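Local coordinates for putative ABC transporter amino acid-binding protein (Sinorhizobium meliloti, PDB 2Q88) that binds the compatible solutes ectoine and hydroxyectoine, probably passing them to an ABC transporter for osmoprotective uptake, at residues A[35-40]-A[238-243]; A[74-79]-A[204-209]; A[80-85]-A[252-257]; A[92-97]-A[247-252]; A[99-104]-A[196-201]. All blocks are in the same frame, centred on the assembly; numbering follows the deposited sequence.

Contact 1 (A[35-40]-A[238-243]); sequences SGAAPD and YGFSAK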
# COMPACT_ATOMS: atom_id res chain seq x y z
N SER A 35 10.31 0.64 -9.19
CA SER A 35 9.54 -0.48 -9.67
C SER A 35 8.63 -0.95 -8.53
O SER A 35 8.26 -0.16 -7.66
CB SER A 35 10.46 -1.61 -10.14
OG SER A 35 11.28 -2.05 -9.08
N GLY A 36 8.28 -2.24 -8.54
CA GLY A 36 7.20 -2.73 -7.71
C GLY A 36 5.92 -2.66 -8.52
O GLY A 36 5.88 -1.99 -9.56
N ALA A 37 4.89 -3.35 -8.06
CA ALA A 37 3.66 -3.53 -8.81
C ALA A 37 2.88 -2.24 -9.05
O ALA A 37 2.34 -2.03 -10.14
CB ALA A 37 2.77 -4.57 -8.15
N ALA A 38 2.83 -1.38 -8.05
CA ALA A 38 2.03 -0.17 -8.17
C ALA A 38 2.66 0.85 -9.14
O ALA A 38 1.95 1.31 -10.05
CB ALA A 38 1.75 0.44 -6.79
N PRO A 39 3.95 1.18 -9.00
CA PRO A 39 4.63 2.02 -9.99
C PRO A 39 4.73 1.40 -11.39
O PRO A 39 4.73 2.14 -12.37
CB PRO A 39 6.02 2.21 -9.39
CG PRO A 39 5.81 1.97 -7.92
CD PRO A 39 4.86 0.82 -7.89
N ASP A 40 4.82 0.08 -11.49
CA ASP A 40 4.89 -0.56 -12.82
C ASP A 40 3.57 -0.39 -13.59
O ASP A 40 3.58 -0.06 -14.78
CB ASP A 40 5.25 -2.05 -12.73
CG ASP A 40 6.76 -2.30 -12.63
OD1 ASP A 40 7.58 -1.36 -12.48
OD2 ASP A 40 7.24 -3.45 -12.69
N TYR A 238 4.66 -10.23 -9.22
CA TYR A 238 4.92 -9.70 -7.87
C TYR A 238 4.16 -10.44 -6.77
O TYR A 238 4.39 -10.20 -5.57
CB TYR A 238 4.56 -8.21 -7.81
CG TYR A 238 5.52 -7.30 -8.54
CD1 TYR A 238 6.78 -7.02 -8.01
CD2 TYR A 238 5.17 -6.71 -9.75
CE1 TYR A 238 7.66 -6.18 -8.66
CE2 TYR A 238 6.06 -5.85 -10.41
CZ TYR A 238 7.30 -5.60 -9.85
OH TYR A 238 8.21 -4.75 -10.47
N GLY A 239 3.24 -11.31 -7.17
CA GLY A 239 2.52 -12.17 -6.21
C GLY A 239 1.05 -11.81 -6.03
O GLY A 239 0.33 -12.48 -5.28
N PHE A 240 0.61 -10.78 -6.73
CA PHE A 240 -0.77 -10.31 -6.63
C PHE A 240 -1.74 -11.14 -7.47
O PHE A 240 -1.34 -11.81 -8.41
CB PHE A 240 -0.85 -8.83 -7.01
CG PHE A 240 -0.15 -7.94 -6.03
CD1 PHE A 240 1.16 -7.54 -6.26
CD2 PHE A 240 -0.81 -7.50 -4.88
CE1 PHE A 240 1.82 -6.71 -5.35
CE2 PHE A 240 -0.17 -6.67 -3.97
CZ PHE A 240 1.15 -6.28 -4.20
N SER A 241 -3.01 -11.11 -7.11
CA SER A 241 -4.05 -11.81 -7.88
C SER A 241 -4.84 -10.80 -8.71
O SER A 241 -5.45 -9.89 -8.16
CB SER A 241 -4.97 -12.60 -6.96
OG SER A 241 -6.12 -13.05 -7.65
N ALA A 242 -4.83 -10.97 -10.02
CA ALA A 242 -5.62 -10.10 -10.89
C ALA A 242 -7.11 -10.39 -10.72
O ALA A 242 -7.94 -9.49 -10.80
CB ALA A 242 -5.22 -10.27 -12.34
N LYS A 243 -7.43 -11.66 -10.49
CA LYS A 243 -8.80 -12.10 -10.22
C LYS A 243 -9.42 -11.33 -9.04
O LYS A 243 -10.53 -10.81 -9.16
CB LYS A 243 -8.80 -13.61 -9.96
CG LYS A 243 -10.15 -14.31 -10.02
CD LYS A 243 -10.01 -15.74 -9.45
CE LYS A 243 -11.33 -16.49 -9.32
NZ LYS A 243 -11.63 -17.37 -10.50
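In this two-lobed solute-binding protein of the periplasmic-binding-protein fold, Tyr238 lies across the N-terminus of helix 37-48, with the N-cap Gly36 and first-turn residue Ala37 against one face of its ring. Ala37 N sits 3.6 Å above the plane of the Tyr238 ring, over its centre, and Gly36 C lies nearer the rim on that face. Rotation about chi1 (-73°) puts Tyr238 CG opposite its carbonyl carbon and carries the ring back over the helix start. The phenol oxygen, beside the first turn, takes part in two bonds. Tyr238 OH donates to Asp40 OD2 at 2.7 Å, and it accepts from the backbone of the N-cap, Gly36 N to Tyr238 OH being a bent 3.2 Å bond (136° at the hydrogen). Asp40 OD2 lies in the ring plane at the phenol edge, yet the hydroxyl meets it from above the carboxylate plane, the two flat groups being turned 63° apart. Tyr238 thereby links the N-cap to the residue one turn later, a pair already joined by the helical bond from Asp40 N to Gly36 O. At the backbone angles of Gly36 a side chain would run into the preceding carbonyl oxygen. Phe240 extends the contact toward the ectoine pocket, its side chain about 7 Å from the ligand at the nearest atoms; it also meets Phe25 of the pocket edge-to-face. The methyl of Ala37 serves both aromatic residues: Ala37 CB is 3.6 Å from Tyr238 CD2 and also 3.6 Å from Phe240 CE1.

Contact 2 (A[74-79]-A[204-209]); sequences DAITAG and GAAFRK. With 4CS ((4S)-2-methyl-1,4,5,6-tetrahydropyrimidine-4-carboxylic acid), chain F.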
# COMPACT_ATOMS: atom_id res chain seq x y z
N ASP A 74 1.07 14.09 -8.16
CA ASP A 74 -0.03 13.95 -9.12
C ASP A 74 -0.90 12.74 -8.83
O ASP A 74 -2.10 12.74 -9.09
CB ASP A 74 0.54 13.89 -10.53
CG ASP A 74 1.36 15.13 -10.87
OD1 ASP A 74 0.86 16.24 -10.63
OD2 ASP A 74 2.52 15.09 -11.36
N ALA A 75 -0.28 11.69 -8.29
CA ALA A 75 -0.98 10.46 -7.93
C ALA A 75 -0.28 9.80 -6.76
O ALA A 75 0.92 9.97 -6.59
CB ALA A 75 -1.03 9.51 -9.13
N ILE A 76 -1.02 9.04 -5.96
CA ILE A 76 -0.41 8.15 -4.97
C ILE A 76 -0.44 6.75 -5.57
O ILE A 76 -1.51 6.25 -5.86
CB ILE A 76 -1.19 8.17 -3.63
CG1 ILE A 76 -1.14 9.57 -3.00
CG2 ILE A 76 -0.63 7.16 -2.66
CD1 ILE A 76 -2.23 9.77 -1.92
N THR A 77 0.71 6.13 -5.79
CA THR A 77 0.73 4.80 -6.38
C THR A 77 1.61 3.93 -5.50
O THR A 77 2.77 3.66 -5.82
CB THR A 77 1.29 4.86 -7.82
OG1 THR A 77 2.59 5.43 -7.77
CG2 THR A 77 0.50 5.85 -8.68
N ALA A 78 1.04 3.48 -4.39
CA ALA A 78 1.85 2.99 -3.28
C ALA A 78 1.25 1.80 -2.55
O ALA A 78 1.80 1.36 -1.54
CB ALA A 78 2.12 4.14 -2.30
N GLY A 79 0.14 1.27 -3.05
CA GLY A 79 -0.61 0.27 -2.31
C GLY A 79 -1.38 0.93 -1.18
O GLY A 79 -1.54 0.35 -0.10
N GLY A 204 -5.84 1.41 -5.15
CA GLY A 204 -5.94 1.91 -6.52
C GLY A 204 -5.00 3.10 -6.52
O GLY A 204 -4.51 3.49 -5.46
N ALA A 205 -4.77 3.69 -7.69
CA ALA A 205 -4.07 4.96 -7.72
C ALA A 205 -5.01 6.05 -7.18
O ALA A 205 -6.20 6.03 -7.48
CB ALA A 205 -3.63 5.29 -9.14
N ALA A 206 -4.49 6.96 -6.36
CA ALA A 206 -5.32 8.05 -5.83
C ALA A 206 -4.93 9.39 -6.46
O ALA A 206 -3.75 9.72 -6.53
CB ALA A 206 -5.18 8.15 -4.33
N PHE A 207 -5.94 10.15 -6.88
CA PHE A 207 -5.74 11.45 -7.49
C PHE A 207 -6.44 12.51 -6.67
O PHE A 207 -7.34 12.21 -5.90
CB PHE A 207 -6.30 11.46 -8.92
CG PHE A 207 -5.72 10.38 -9.79
CD1 PHE A 207 -6.30 9.12 -9.83
CD2 PHE A 207 -4.59 10.63 -10.56
CE1 PHE A 207 -5.75 8.11 -10.64
CE2 PHE A 207 -4.04 9.63 -11.36
CZ PHE A 207 -4.63 8.36 -11.39
N ARG A 208 -6.01 13.76 -6.83
CA ARG A 208 -6.66 14.90 -6.20
C ARG A 208 -8.11 14.94 -6.67
O ARG A 208 -8.39 14.71 -7.86
CB ARG A 208 -5.92 16.17 -6.61
CG ARG A 208 -5.55 17.10 -5.47
CD ARG A 208 -5.03 18.47 -5.95
NE ARG A 208 -6.05 19.20 -6.70
CZ ARG A 208 -5.96 19.56 -7.99
NH1 ARG A 208 -4.87 19.29 -8.70
NH2 ARG A 208 -6.96 20.22 -8.55
N LYS A 209 -9.04 15.21 -5.76
CA LYS A 209 -10.49 15.26 -6.08
C LYS A 209 -10.83 16.10 -7.31
O LYS A 209 -11.70 15.73 -8.12
CB LYS A 209 -11.28 15.78 -4.87
CG LYS A 209 -11.54 14.73 -3.79
CD LYS A 209 -12.59 13.73 -4.24
CE LYS A 209 -13.10 12.93 -3.05
NZ LYS A 209 -13.77 11.67 -3.51
O 4CS F . -2.18 1.90 4.78
C 4CS F . -1.96 1.23 3.78
OXT 4CS F . -2.55 1.49 2.72
CA 4CS F . -0.97 0.07 3.84
CB 4CS F . 0.26 0.37 4.68
CAD 4CS F . 1.17 -0.86 4.72
NAG 4CS F . 1.50 -1.27 3.34
CAI 4CS F . 0.64 -1.01 2.26
CAA 4CS F . 1.02 -1.43 0.84
N 4CS F . -0.57 -0.33 2.48
O HOH W 1 -3.99 14.30 -8.70
O HOH W 2 -1.85 3.49 -4.08
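The Phe207 ring leans against the opposing strand at an oblique angle, its CE2 3.7 Å from Ala75 CB and its CD2 close to Asp74 O; Phe218 of helix 212-228 meets the ring edge-to-face. With CG anti to its carbonyl carbon (chi1 -56°), Phe207 sets the ring beside Ala75. Strand 75-76 is an outermost strand of the parallel sheet, next to 14-19, and 206-207 bridges to it through one antiparallel hydrogen-bonded pair. Ile76 N donates to Ala206 O at 2.9 Å, in the carbonyl plane, and Ala206 N returns a 3.1 Å bond to a lone pair of Ile76 O. The CB atoms of Ile76 and Ala206 are 4.1 Å apart, and Ile76 continues onto helix 64-69. Beyond the pair water enters: one molecule joins Asp74 O to Arg208 N, and another accepts from Ala78 N at 2.9 Å while lying beside Gly204 O. A CB on Gly79 would collide with the ligand methyl CAA. The buried bridge lies a few residues before the pocket, where Gly79 O comes within 2.8 Å of ectoine N, an amidine nitrogen that probably shares a positive charge.

Contact 3 (A[80-85]-A[252-257]); sequences LFMKPE and KLCAAK. With 4CS ((4S)-2-methyl-1,4,5,6-tetrahydropyrimidine-4-carboxylic acid), chain F.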
# COMPACT_ATOMS: atom_id res chain seq x y z
N LEU A 80 -1.83 2.16 -1.42
CA LEU A 80 -2.64 2.90 -0.43
C LEU A 80 -4.08 2.39 -0.47
O LEU A 80 -4.89 2.83 -1.30
CB LEU A 80 -2.55 4.42 -0.66
CG LEU A 80 -3.15 5.29 0.46
CD1 LEU A 80 -2.23 5.37 1.68
CD2 LEU A 80 -3.45 6.68 -0.07
N PHE A 81 -4.37 1.45 0.42
CA PHE A 81 -5.61 0.69 0.37
C PHE A 81 -6.85 1.58 0.50
O PHE A 81 -6.84 2.55 1.27
CB PHE A 81 -5.64 -0.36 1.49
CG PHE A 81 -4.56 -1.42 1.39
CD1 PHE A 81 -4.32 -2.09 0.19
CD2 PHE A 81 -3.86 -1.81 2.53
CE1 PHE A 81 -3.34 -3.10 0.12
CE2 PHE A 81 -2.87 -2.81 2.46
CZ PHE A 81 -2.62 -3.45 1.26
N MET A 82 -7.90 1.24 -0.25
CA MET A 82 -9.15 2.00 -0.23
C MET A 82 -9.91 1.76 1.05
O MET A 82 -10.07 0.63 1.49
CB MET A 82 -10.04 1.61 -1.40
CG MET A 82 -9.42 1.83 -2.77
SD MET A 82 -10.71 1.76 -4.04
CE MET A 82 -9.71 1.37 -5.46
N LYS A 83 -10.41 2.86 1.62
CA LYS A 83 -11.24 2.85 2.82
C LYS A 83 -12.16 4.05 2.74
O LYS A 83 -11.78 5.08 2.19
CB LYS A 83 -10.38 3.01 4.08
CG LYS A 83 -9.41 1.90 4.36
CD LYS A 83 -8.28 2.42 5.24
CE LYS A 83 -8.73 2.61 6.67
NZ LYS A 83 -7.58 2.99 7.53
N PRO A 84 -13.36 3.93 3.30
CA PRO A 84 -14.33 5.03 3.29
C PRO A 84 -13.69 6.41 3.55
O PRO A 84 -13.82 7.30 2.73
CB PRO A 84 -15.30 4.64 4.39
CG PRO A 84 -15.33 3.13 4.30
CD PRO A 84 -13.89 2.74 3.98
N GLU A 85 -12.95 6.54 4.66
CA GLU A 85 -12.25 7.79 5.03
C GLU A 85 -11.30 8.32 3.98
O GLU A 85 -11.22 9.52 3.76
CB GLU A 85 -11.48 7.63 6.34
CG GLU A 85 -10.93 6.23 6.58
CD GLU A 85 -11.95 5.35 7.27
OE1 GLU A 85 -12.52 4.46 6.61
OE2 GLU A 85 -12.20 5.57 8.48
N LYS A 252 -17.68 -0.54 -4.10
CA LYS A 252 -17.80 -1.60 -3.08
C LYS A 252 -16.75 -1.51 -1.96
O LYS A 252 -17.06 -1.73 -0.79
CB LYS A 252 -17.72 -2.98 -3.72
CG LYS A 252 -18.97 -3.43 -4.47
CD LYS A 252 -18.59 -4.49 -5.50
CE LYS A 252 -19.75 -5.42 -5.83
NZ LYS A 252 -19.28 -6.51 -6.75
N LEU A 253 -15.51 -1.21 -2.33
CA LEU A 253 -14.43 -1.08 -1.35
C LEU A 253 -14.55 0.20 -0.53
O LEU A 253 -14.07 0.26 0.59
CB LEU A 253 -13.06 -1.12 -2.05
CG LEU A 253 -12.70 -2.34 -2.89
CD1 LEU A 253 -11.52 -2.00 -3.78
CD2 LEU A 253 -12.41 -3.54 -2.03
N CYS A 254 -15.20 1.20 -1.11
CA CYS A 254 -15.37 2.51 -0.48
C CYS A 254 -16.67 2.65 0.30
O CYS A 254 -16.87 3.65 1.01
CB CYS A 254 -15.27 3.62 -1.53
SG CYS A 254 -13.60 3.82 -2.22
N ALA A 255 -17.56 1.66 0.17
CA ALA A 255 -18.89 1.73 0.78
C ALA A 255 -18.84 1.68 2.31
O ALA A 255 -17.93 1.08 2.89
CB ALA A 255 -19.78 0.62 0.24
N ALA A 256 -19.82 2.31 2.95
CA ALA A 256 -20.01 2.19 4.39
C ALA A 256 -20.41 0.75 4.69
O ALA A 256 -21.59 0.38 4.61
CB ALA A 256 -21.08 3.16 4.88
N LYS A 257 -19.41 -0.08 5.00
CA LYS A 257 -19.58 -1.52 5.19
C LYS A 257 -18.54 -2.08 6.14
O LYS A 257 -17.41 -2.37 5.75
CB LYS A 257 -19.52 -2.27 3.85
CG LYS A 257 -20.86 -2.40 3.15
CD LYS A 257 -21.11 -3.83 2.71
CE LYS A 257 -22.58 -4.19 2.87
NZ LYS A 257 -22.87 -5.63 2.59
OXT LYS A 257 -18.81 -2.25 7.33
O 4CS F . -2.18 1.90 4.78
C 4CS F . -1.96 1.23 3.78
OXT 4CS F . -2.55 1.49 2.72
CA 4CS F . -0.97 0.07 3.84
CB 4CS F . 0.26 0.37 4.68
CAD 4CS F . 1.17 -0.86 4.72
NAG 4CS F . 1.50 -1.27 3.34
CAI 4CS F . 0.64 -1.01 2.26
CAA 4CS F . 1.02 -1.43 0.84
N 4CS F . -0.57 -0.33 2.48
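Met82 and Leu253 cross obliquely, the thioether of one laid against a methyl branch of the other. Met82 starts beside its backbone N (chi1 -59°) and runs out extended, sending its sulfur along the end of helix 250-254, where SD is 3.9 Å from Leu253 CD1. The same sulfur stands 4.0 Å from Cys254 SG, whose disulfide to Cys87 ties the C-terminal tail to helix 84-87. Nearer their backbones, Met82 CB faces Leu253 CB at 4.1 Å. Pro84 approaches the chain as it leaves the helix: its ring carbon CG lies 3.6 Å from Ala255 O and almost as near Cys254 O. At the other end of 80-85, Phe81 belongs to the ectoine pocket. Its backbone N donates a fairly straight 2.9 Å bond (161°) to carboxylate oxygen OXT of the ligand, while its ring meets the heterocycle obliquely, CE2 3.4 Å from ligand atom N. Arg86 and Thr134 also hydrogen-bond the ligand. Tyr201 stands against the Phe81 ring with the two planes nearly parallel. An alanine at Phe81 would keep the backbone bond but would probably leave this side of the ectoine ring uncovered and Tyr201 without its aromatic neighbour. The chemistry thus divides: apolar and sulfur contacts join the segments on the tail side, and a polar backbone bond grips the anionic end of the solute.

Contact 4 (A[92-97]-A[247-252]); sequences YSQPIL and STTREK. With CD (cadmium ion), chain B.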
# COMPACT_ATOMS: atom_id res chain seq x y z
N TYR A 92 -10.04 7.92 -6.27
CA TYR A 92 -9.40 6.64 -6.54
C TYR A 92 -9.75 6.10 -7.91
O TYR A 92 -10.86 6.29 -8.40
CB TYR A 92 -9.86 5.61 -5.51
CG TYR A 92 -9.01 5.47 -4.27
CD1 TYR A 92 -7.71 4.96 -4.33
CD2 TYR A 92 -9.53 5.80 -3.02
CE1 TYR A 92 -6.93 4.81 -3.18
CE2 TYR A 92 -8.76 5.66 -1.85
CZ TYR A 92 -7.47 5.18 -1.95
OH TYR A 92 -6.73 5.03 -0.80
N SER A 93 -8.79 5.41 -8.51
CA SER A 93 -9.06 4.58 -9.66
C SER A 93 -9.81 3.34 -9.20
O SER A 93 -10.07 3.17 -8.02
CB SER A 93 -7.74 4.12 -10.29
OG SER A 93 -7.13 3.15 -9.45
N GLN A 94 -10.14 2.46 -10.14
CA GLN A 94 -10.67 1.13 -9.84
C GLN A 94 -9.56 0.28 -9.18
O GLN A 94 -8.40 0.68 -9.21
CB GLN A 94 -11.22 0.50 -11.13
CG GLN A 94 -12.53 1.16 -11.62
CD GLN A 94 -13.68 1.07 -10.61
OE1 GLN A 94 -13.82 0.07 -9.89
NE2 GLN A 94 -14.50 2.11 -10.55
N PRO A 95 -9.90 -0.85 -8.55
CA PRO A 95 -8.93 -1.62 -7.77
C PRO A 95 -7.79 -2.19 -8.59
O PRO A 95 -7.96 -2.53 -9.76
CB PRO A 95 -9.76 -2.76 -7.18
CG PRO A 95 -11.18 -2.39 -7.35
CD PRO A 95 -11.24 -1.47 -8.54
N ILE A 96 -6.62 -2.27 -7.96
CA ILE A 96 -5.41 -2.76 -8.63
C ILE A 96 -4.73 -3.86 -7.82
O ILE A 96 -4.65 -5.01 -8.28
CB ILE A 96 -4.42 -1.60 -8.92
CG1 ILE A 96 -5.06 -0.57 -9.85
CG2 ILE A 96 -3.12 -2.15 -9.53
CD1 ILE A 96 -4.27 0.73 -10.07
N LEU A 97 -4.22 -3.50 -6.64
CA LEU A 97 -3.44 -4.43 -5.79
C LEU A 97 -4.19 -4.81 -4.52
O LEU A 97 -4.47 -3.96 -3.67
CB LEU A 97 -2.09 -3.84 -5.41
CG LEU A 97 -1.18 -3.32 -6.54
CD1 LEU A 97 0.16 -2.94 -5.94
CD2 LEU A 97 -0.97 -4.40 -7.59
N SER A 247 -12.52 -8.84 -9.30
CA SER A 247 -13.76 -9.30 -8.65
C SER A 247 -14.49 -8.19 -7.88
O SER A 247 -15.57 -8.42 -7.33
CB SER A 247 -13.47 -10.47 -7.70
OG SER A 247 -13.07 -11.62 -8.41
N THR A 248 -13.90 -7.00 -7.83
CA THR A 248 -14.47 -5.93 -7.00
C THR A 248 -14.43 -4.56 -7.69
O THR A 248 -13.99 -4.44 -8.83
CB THR A 248 -13.83 -5.94 -5.56
OG1 THR A 248 -14.52 -5.01 -4.71
CG2 THR A 248 -12.36 -5.46 -5.57
N THR A 249 -14.93 -3.52 -7.01
CA THR A 249 -14.98 -2.18 -7.60
C THR A 249 -14.65 -1.13 -6.56
O THR A 249 -14.71 -1.40 -5.36
CB THR A 249 -16.38 -1.85 -8.19
OG1 THR A 249 -17.35 -1.86 -7.14
CG2 THR A 249 -16.85 -2.91 -9.17
N ARG A 250 -14.34 0.08 -7.03
CA ARG A 250 -14.07 1.19 -6.14
C ARG A 250 -15.26 1.46 -5.22
O ARG A 250 -15.07 1.64 -4.02
CB ARG A 250 -13.71 2.45 -6.94
CG ARG A 250 -13.32 3.66 -6.09
CD ARG A 250 -13.31 4.99 -6.84
NE ARG A 250 -14.50 5.19 -7.69
CZ ARG A 250 -14.47 5.25 -9.02
NH1 ARG A 250 -13.32 5.13 -9.68
NH2 ARG A 250 -15.60 5.43 -9.70
N GLU A 251 -16.48 1.46 -5.75
CA GLU A 251 -17.63 1.78 -4.91
C GLU A 251 -17.89 0.74 -3.81
O GLU A 251 -18.24 1.11 -2.69
CB GLU A 251 -18.89 2.05 -5.73
CG GLU A 251 -19.87 2.96 -4.98
CD GLU A 251 -21.28 2.91 -5.54
OE1 GLU A 251 -22.09 3.81 -5.21
OE2 GLU A 251 -21.60 1.96 -6.28
N LYS A 252 -17.68 -0.54 -4.10
CA LYS A 252 -17.80 -1.60 -3.08
C LYS A 252 -16.75 -1.51 -1.96
O LYS A 252 -17.06 -1.73 -0.79
CB LYS A 252 -17.72 -2.98 -3.72
CG LYS A 252 -18.97 -3.43 -4.47
CD LYS A 252 -18.59 -4.49 -5.50
CE LYS A 252 -19.75 -5.42 -5.83
NZ LYS A 252 -19.28 -6.51 -6.75
CD CD B . -23.16 3.36 -7.75
O HOH W 3 -21.58 3.07 -9.65
O HOH W 4 -24.71 1.84 -7.12
O HOH W 5 -22.37 4.69 -7.68
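Arg250, in the first turn of helix 250-254, carries CG anti to its backbone N (chi1 -177°), and Gln94 folds at its second torsion; the two side chains thereby cross at about a right angle over the helix N-terminus. Thr249 is the N-cap of this helix, its OG1 taking a weak bond from Lys252 N. Gln94 OE1 accepts from Arg250 N at 2.9 Å in a nearly straight bond (163°), although the N-H comes in above the amide carbonyl plane. The nitrogen of the same amide lies over the guanidinium: Gln94 NE2 sits 3.2 Å above the Arg250 guanidinium plane, toward its rim, as a packing neighbour and not a bonded one. The arginine chain bends at chi3 (46°) and brings Arg250 NH1 to Tyr92 O, a 3.0 Å bond tilted from both planes; Tyr92 O also accepts from Arg215. Asp219 forms a weak, long ion pair with Arg250 NH1. On the outer side of the turn, Glu251 binds a cadmium ion through both carboxylate oxygens, OE2 at 2.6 Å. Apolar atoms complete the contact: Tyr92 CB rests 3.7 Å from Arg250 CD, and Pro95 CG meets the methyl Thr248 CG2, also at 3.7 Å.

Contact 5 (A[99-104]-A[196-201]); sequences DAEAFA and EGAPVY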
# COMPACT_ATOMS: atom_id res chain seq x y z
N ASP A 99 -4.54 -7.34 -1.05
CA ASP A 99 -3.79 -8.16 -0.11
C ASP A 99 -4.42 -8.22 1.27
O ASP A 99 -5.16 -7.31 1.68
CB ASP A 99 -2.33 -7.68 0.03
CG ASP A 99 -1.36 -8.83 0.31
OD1 ASP A 99 -1.75 -10.01 0.21
OD2 ASP A 99 -0.17 -8.66 0.63
N ALA A 100 -4.10 -9.30 1.98
CA ALA A 100 -4.48 -9.47 3.38
C ALA A 100 -3.35 -8.91 4.25
O ALA A 100 -2.28 -8.55 3.74
CB ALA A 100 -4.69 -10.94 3.65
N GLU A 101 -3.58 -8.84 5.56
CA GLU A 101 -2.59 -8.33 6.51
C GLU A 101 -1.88 -9.50 7.18
O GLU A 101 -2.47 -10.57 7.37
CB GLU A 101 -3.25 -7.44 7.58
CG GLU A 101 -4.08 -6.28 7.05
CD GLU A 101 -3.22 -5.08 6.67
OE1 GLU A 101 -2.04 -5.29 6.31
OE2 GLU A 101 -3.71 -3.94 6.75
N ALA A 102 -0.62 -9.28 7.54
CA ALA A 102 0.19 -10.31 8.20
C ALA A 102 0.90 -9.77 9.44
O ALA A 102 0.97 -8.56 9.64
CB ALA A 102 1.19 -10.92 7.22
N PHE A 103 1.41 -10.68 10.27
CA PHE A 103 2.29 -10.37 11.40
C PHE A 103 3.64 -11.04 11.20
O PHE A 103 3.69 -12.21 10.79
CB PHE A 103 1.75 -10.96 12.70
CG PHE A 103 0.55 -10.27 13.27
CD1 PHE A 103 0.18 -8.99 12.89
CD2 PHE A 103 -0.19 -10.91 14.27
CE1 PHE A 103 -0.95 -8.36 13.47
CE2 PHE A 103 -1.29 -10.30 14.84
CZ PHE A 103 -1.67 -9.03 14.44
N ALA A 104 4.70 -10.32 11.54
CA ALA A 104 6.02 -10.90 11.77
C ALA A 104 6.18 -10.97 13.29
O ALA A 104 5.99 -9.98 13.98
CB ALA A 104 7.10 -10.03 11.15
N GLU A 196 -5.95 -12.93 11.83
CA GLU A 196 -7.32 -13.33 12.04
C GLU A 196 -8.19 -12.12 12.38
O GLU A 196 -7.83 -11.32 13.22
CB GLU A 196 -7.39 -14.39 13.14
CG GLU A 196 -6.83 -15.74 12.72
CD GLU A 196 -7.64 -16.41 11.62
OE1 GLU A 196 -8.84 -16.08 11.42
OE2 GLU A 196 -7.08 -17.29 10.92
N GLY A 197 -9.33 -12.01 11.69
CA GLY A 197 -10.29 -10.93 11.93
C GLY A 197 -10.02 -9.65 11.14
O GLY A 197 -10.83 -8.73 11.16
N ALA A 198 -8.88 -9.59 10.47
CA ALA A 198 -8.49 -8.40 9.71
C ALA A 198 -9.15 -8.44 8.33
O ALA A 198 -9.33 -9.52 7.76
CB ALA A 198 -6.98 -8.34 9.58
N PRO A 199 -9.51 -7.27 7.78
CA PRO A 199 -10.08 -7.19 6.43
C PRO A 199 -9.04 -7.49 5.36
O PRO A 199 -7.84 -7.37 5.61
CB PRO A 199 -10.52 -5.72 6.31
CG PRO A 199 -10.50 -5.18 7.69
CD PRO A 199 -9.42 -5.94 8.41
N VAL A 200 -9.50 -7.91 4.19
CA VAL A 200 -8.64 -7.92 3.02
C VAL A 200 -8.90 -6.58 2.36
O VAL A 200 -10.04 -6.10 2.34
CB VAL A 200 -8.95 -9.11 2.08
CG1 VAL A 200 -8.07 -9.06 0.82
CG2 VAL A 200 -8.72 -10.42 2.82
N TYR A 201 -7.84 -5.96 1.86
CA TYR A 201 -7.90 -4.63 1.28
C TYR A 201 -7.47 -4.71 -0.18
O TYR A 201 -6.76 -5.64 -0.57
CB TYR A 201 -6.92 -3.70 1.99
CG TYR A 201 -7.30 -3.27 3.38
CD1 TYR A 201 -8.34 -2.37 3.60
CD2 TYR A 201 -6.60 -3.75 4.49
CE1 TYR A 201 -8.69 -1.97 4.88
CE2 TYR A 201 -6.94 -3.35 5.79
CZ TYR A 201 -7.99 -2.46 5.96
OH TYR A 201 -8.35 -2.07 7.23
O HOH W 6 -6.14 -9.62 6.26
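Asp99 N donates to Tyr201 O at 2.8 Å, and Tyr201 N answers with a 3.0 Å, almost straight bond (172°) to Asp99 O, making an antiparallel hydrogen-bonded pair. Val200 closes over this pair on one side: CG1 lies 3.5 Å from Asp99 O, while CG2 faces Ala100 CB. Past the pair the chains diverge, and a water bridges them, accepting from Glu101 N and donating to Pro199 O at 2.9 Å. Glu101, bent at its second torsion (-81°), turns its carboxylate back along Tyr201, so that OE2 comes within 3.4 Å of Tyr201 CE2 with the carboxylate and ring planes 79° apart. That oxygen is held by a hydrogen bond with the hydroxyl of Thr134, the residue whose backbone N binds ectoine, whereas OE1 lies near the like-charged Glu135. With a leucine in place of Glu101, the Thr134 hydroxyl would probably lose its partner and be left to turn beside the ligand. Asp99 instead fixes its OD2 on Leu175 N. The contact places 196-201 along strand 98-106, which also pairs with 169-173 and 189-192; helix 134-141 packs against Glu101, Pro199 and Tyr201, and helix 174-184 against Asp99 and Ala100.

How the contacts relate
Contact 2 is fully buried, contacts 1 and 4 partly so, and contacts 3 and 5 lie at the surface. Contacts 2 and 5 are carried by antiparallel backbone pairs, with waters where the chains part; contacts 1 and 4 depend on side chains bonding at helix N-termini, and contact 3 on sulfur and apolar atoms. Contacts 3 and 4 share Lys252 and helix 250-254, their centres about 9 Å apart, and are linked where Tyr92 OH meets Leu80 O. Leu97 of contact 4 packs on Ala37 and Phe240 of contact 1, while Phe81 joins contact 3 to Tyr201 of contact 5. Contacts 2 and 3 both touch ectoine, through different groups, an amidine nitrogen and the carboxylate.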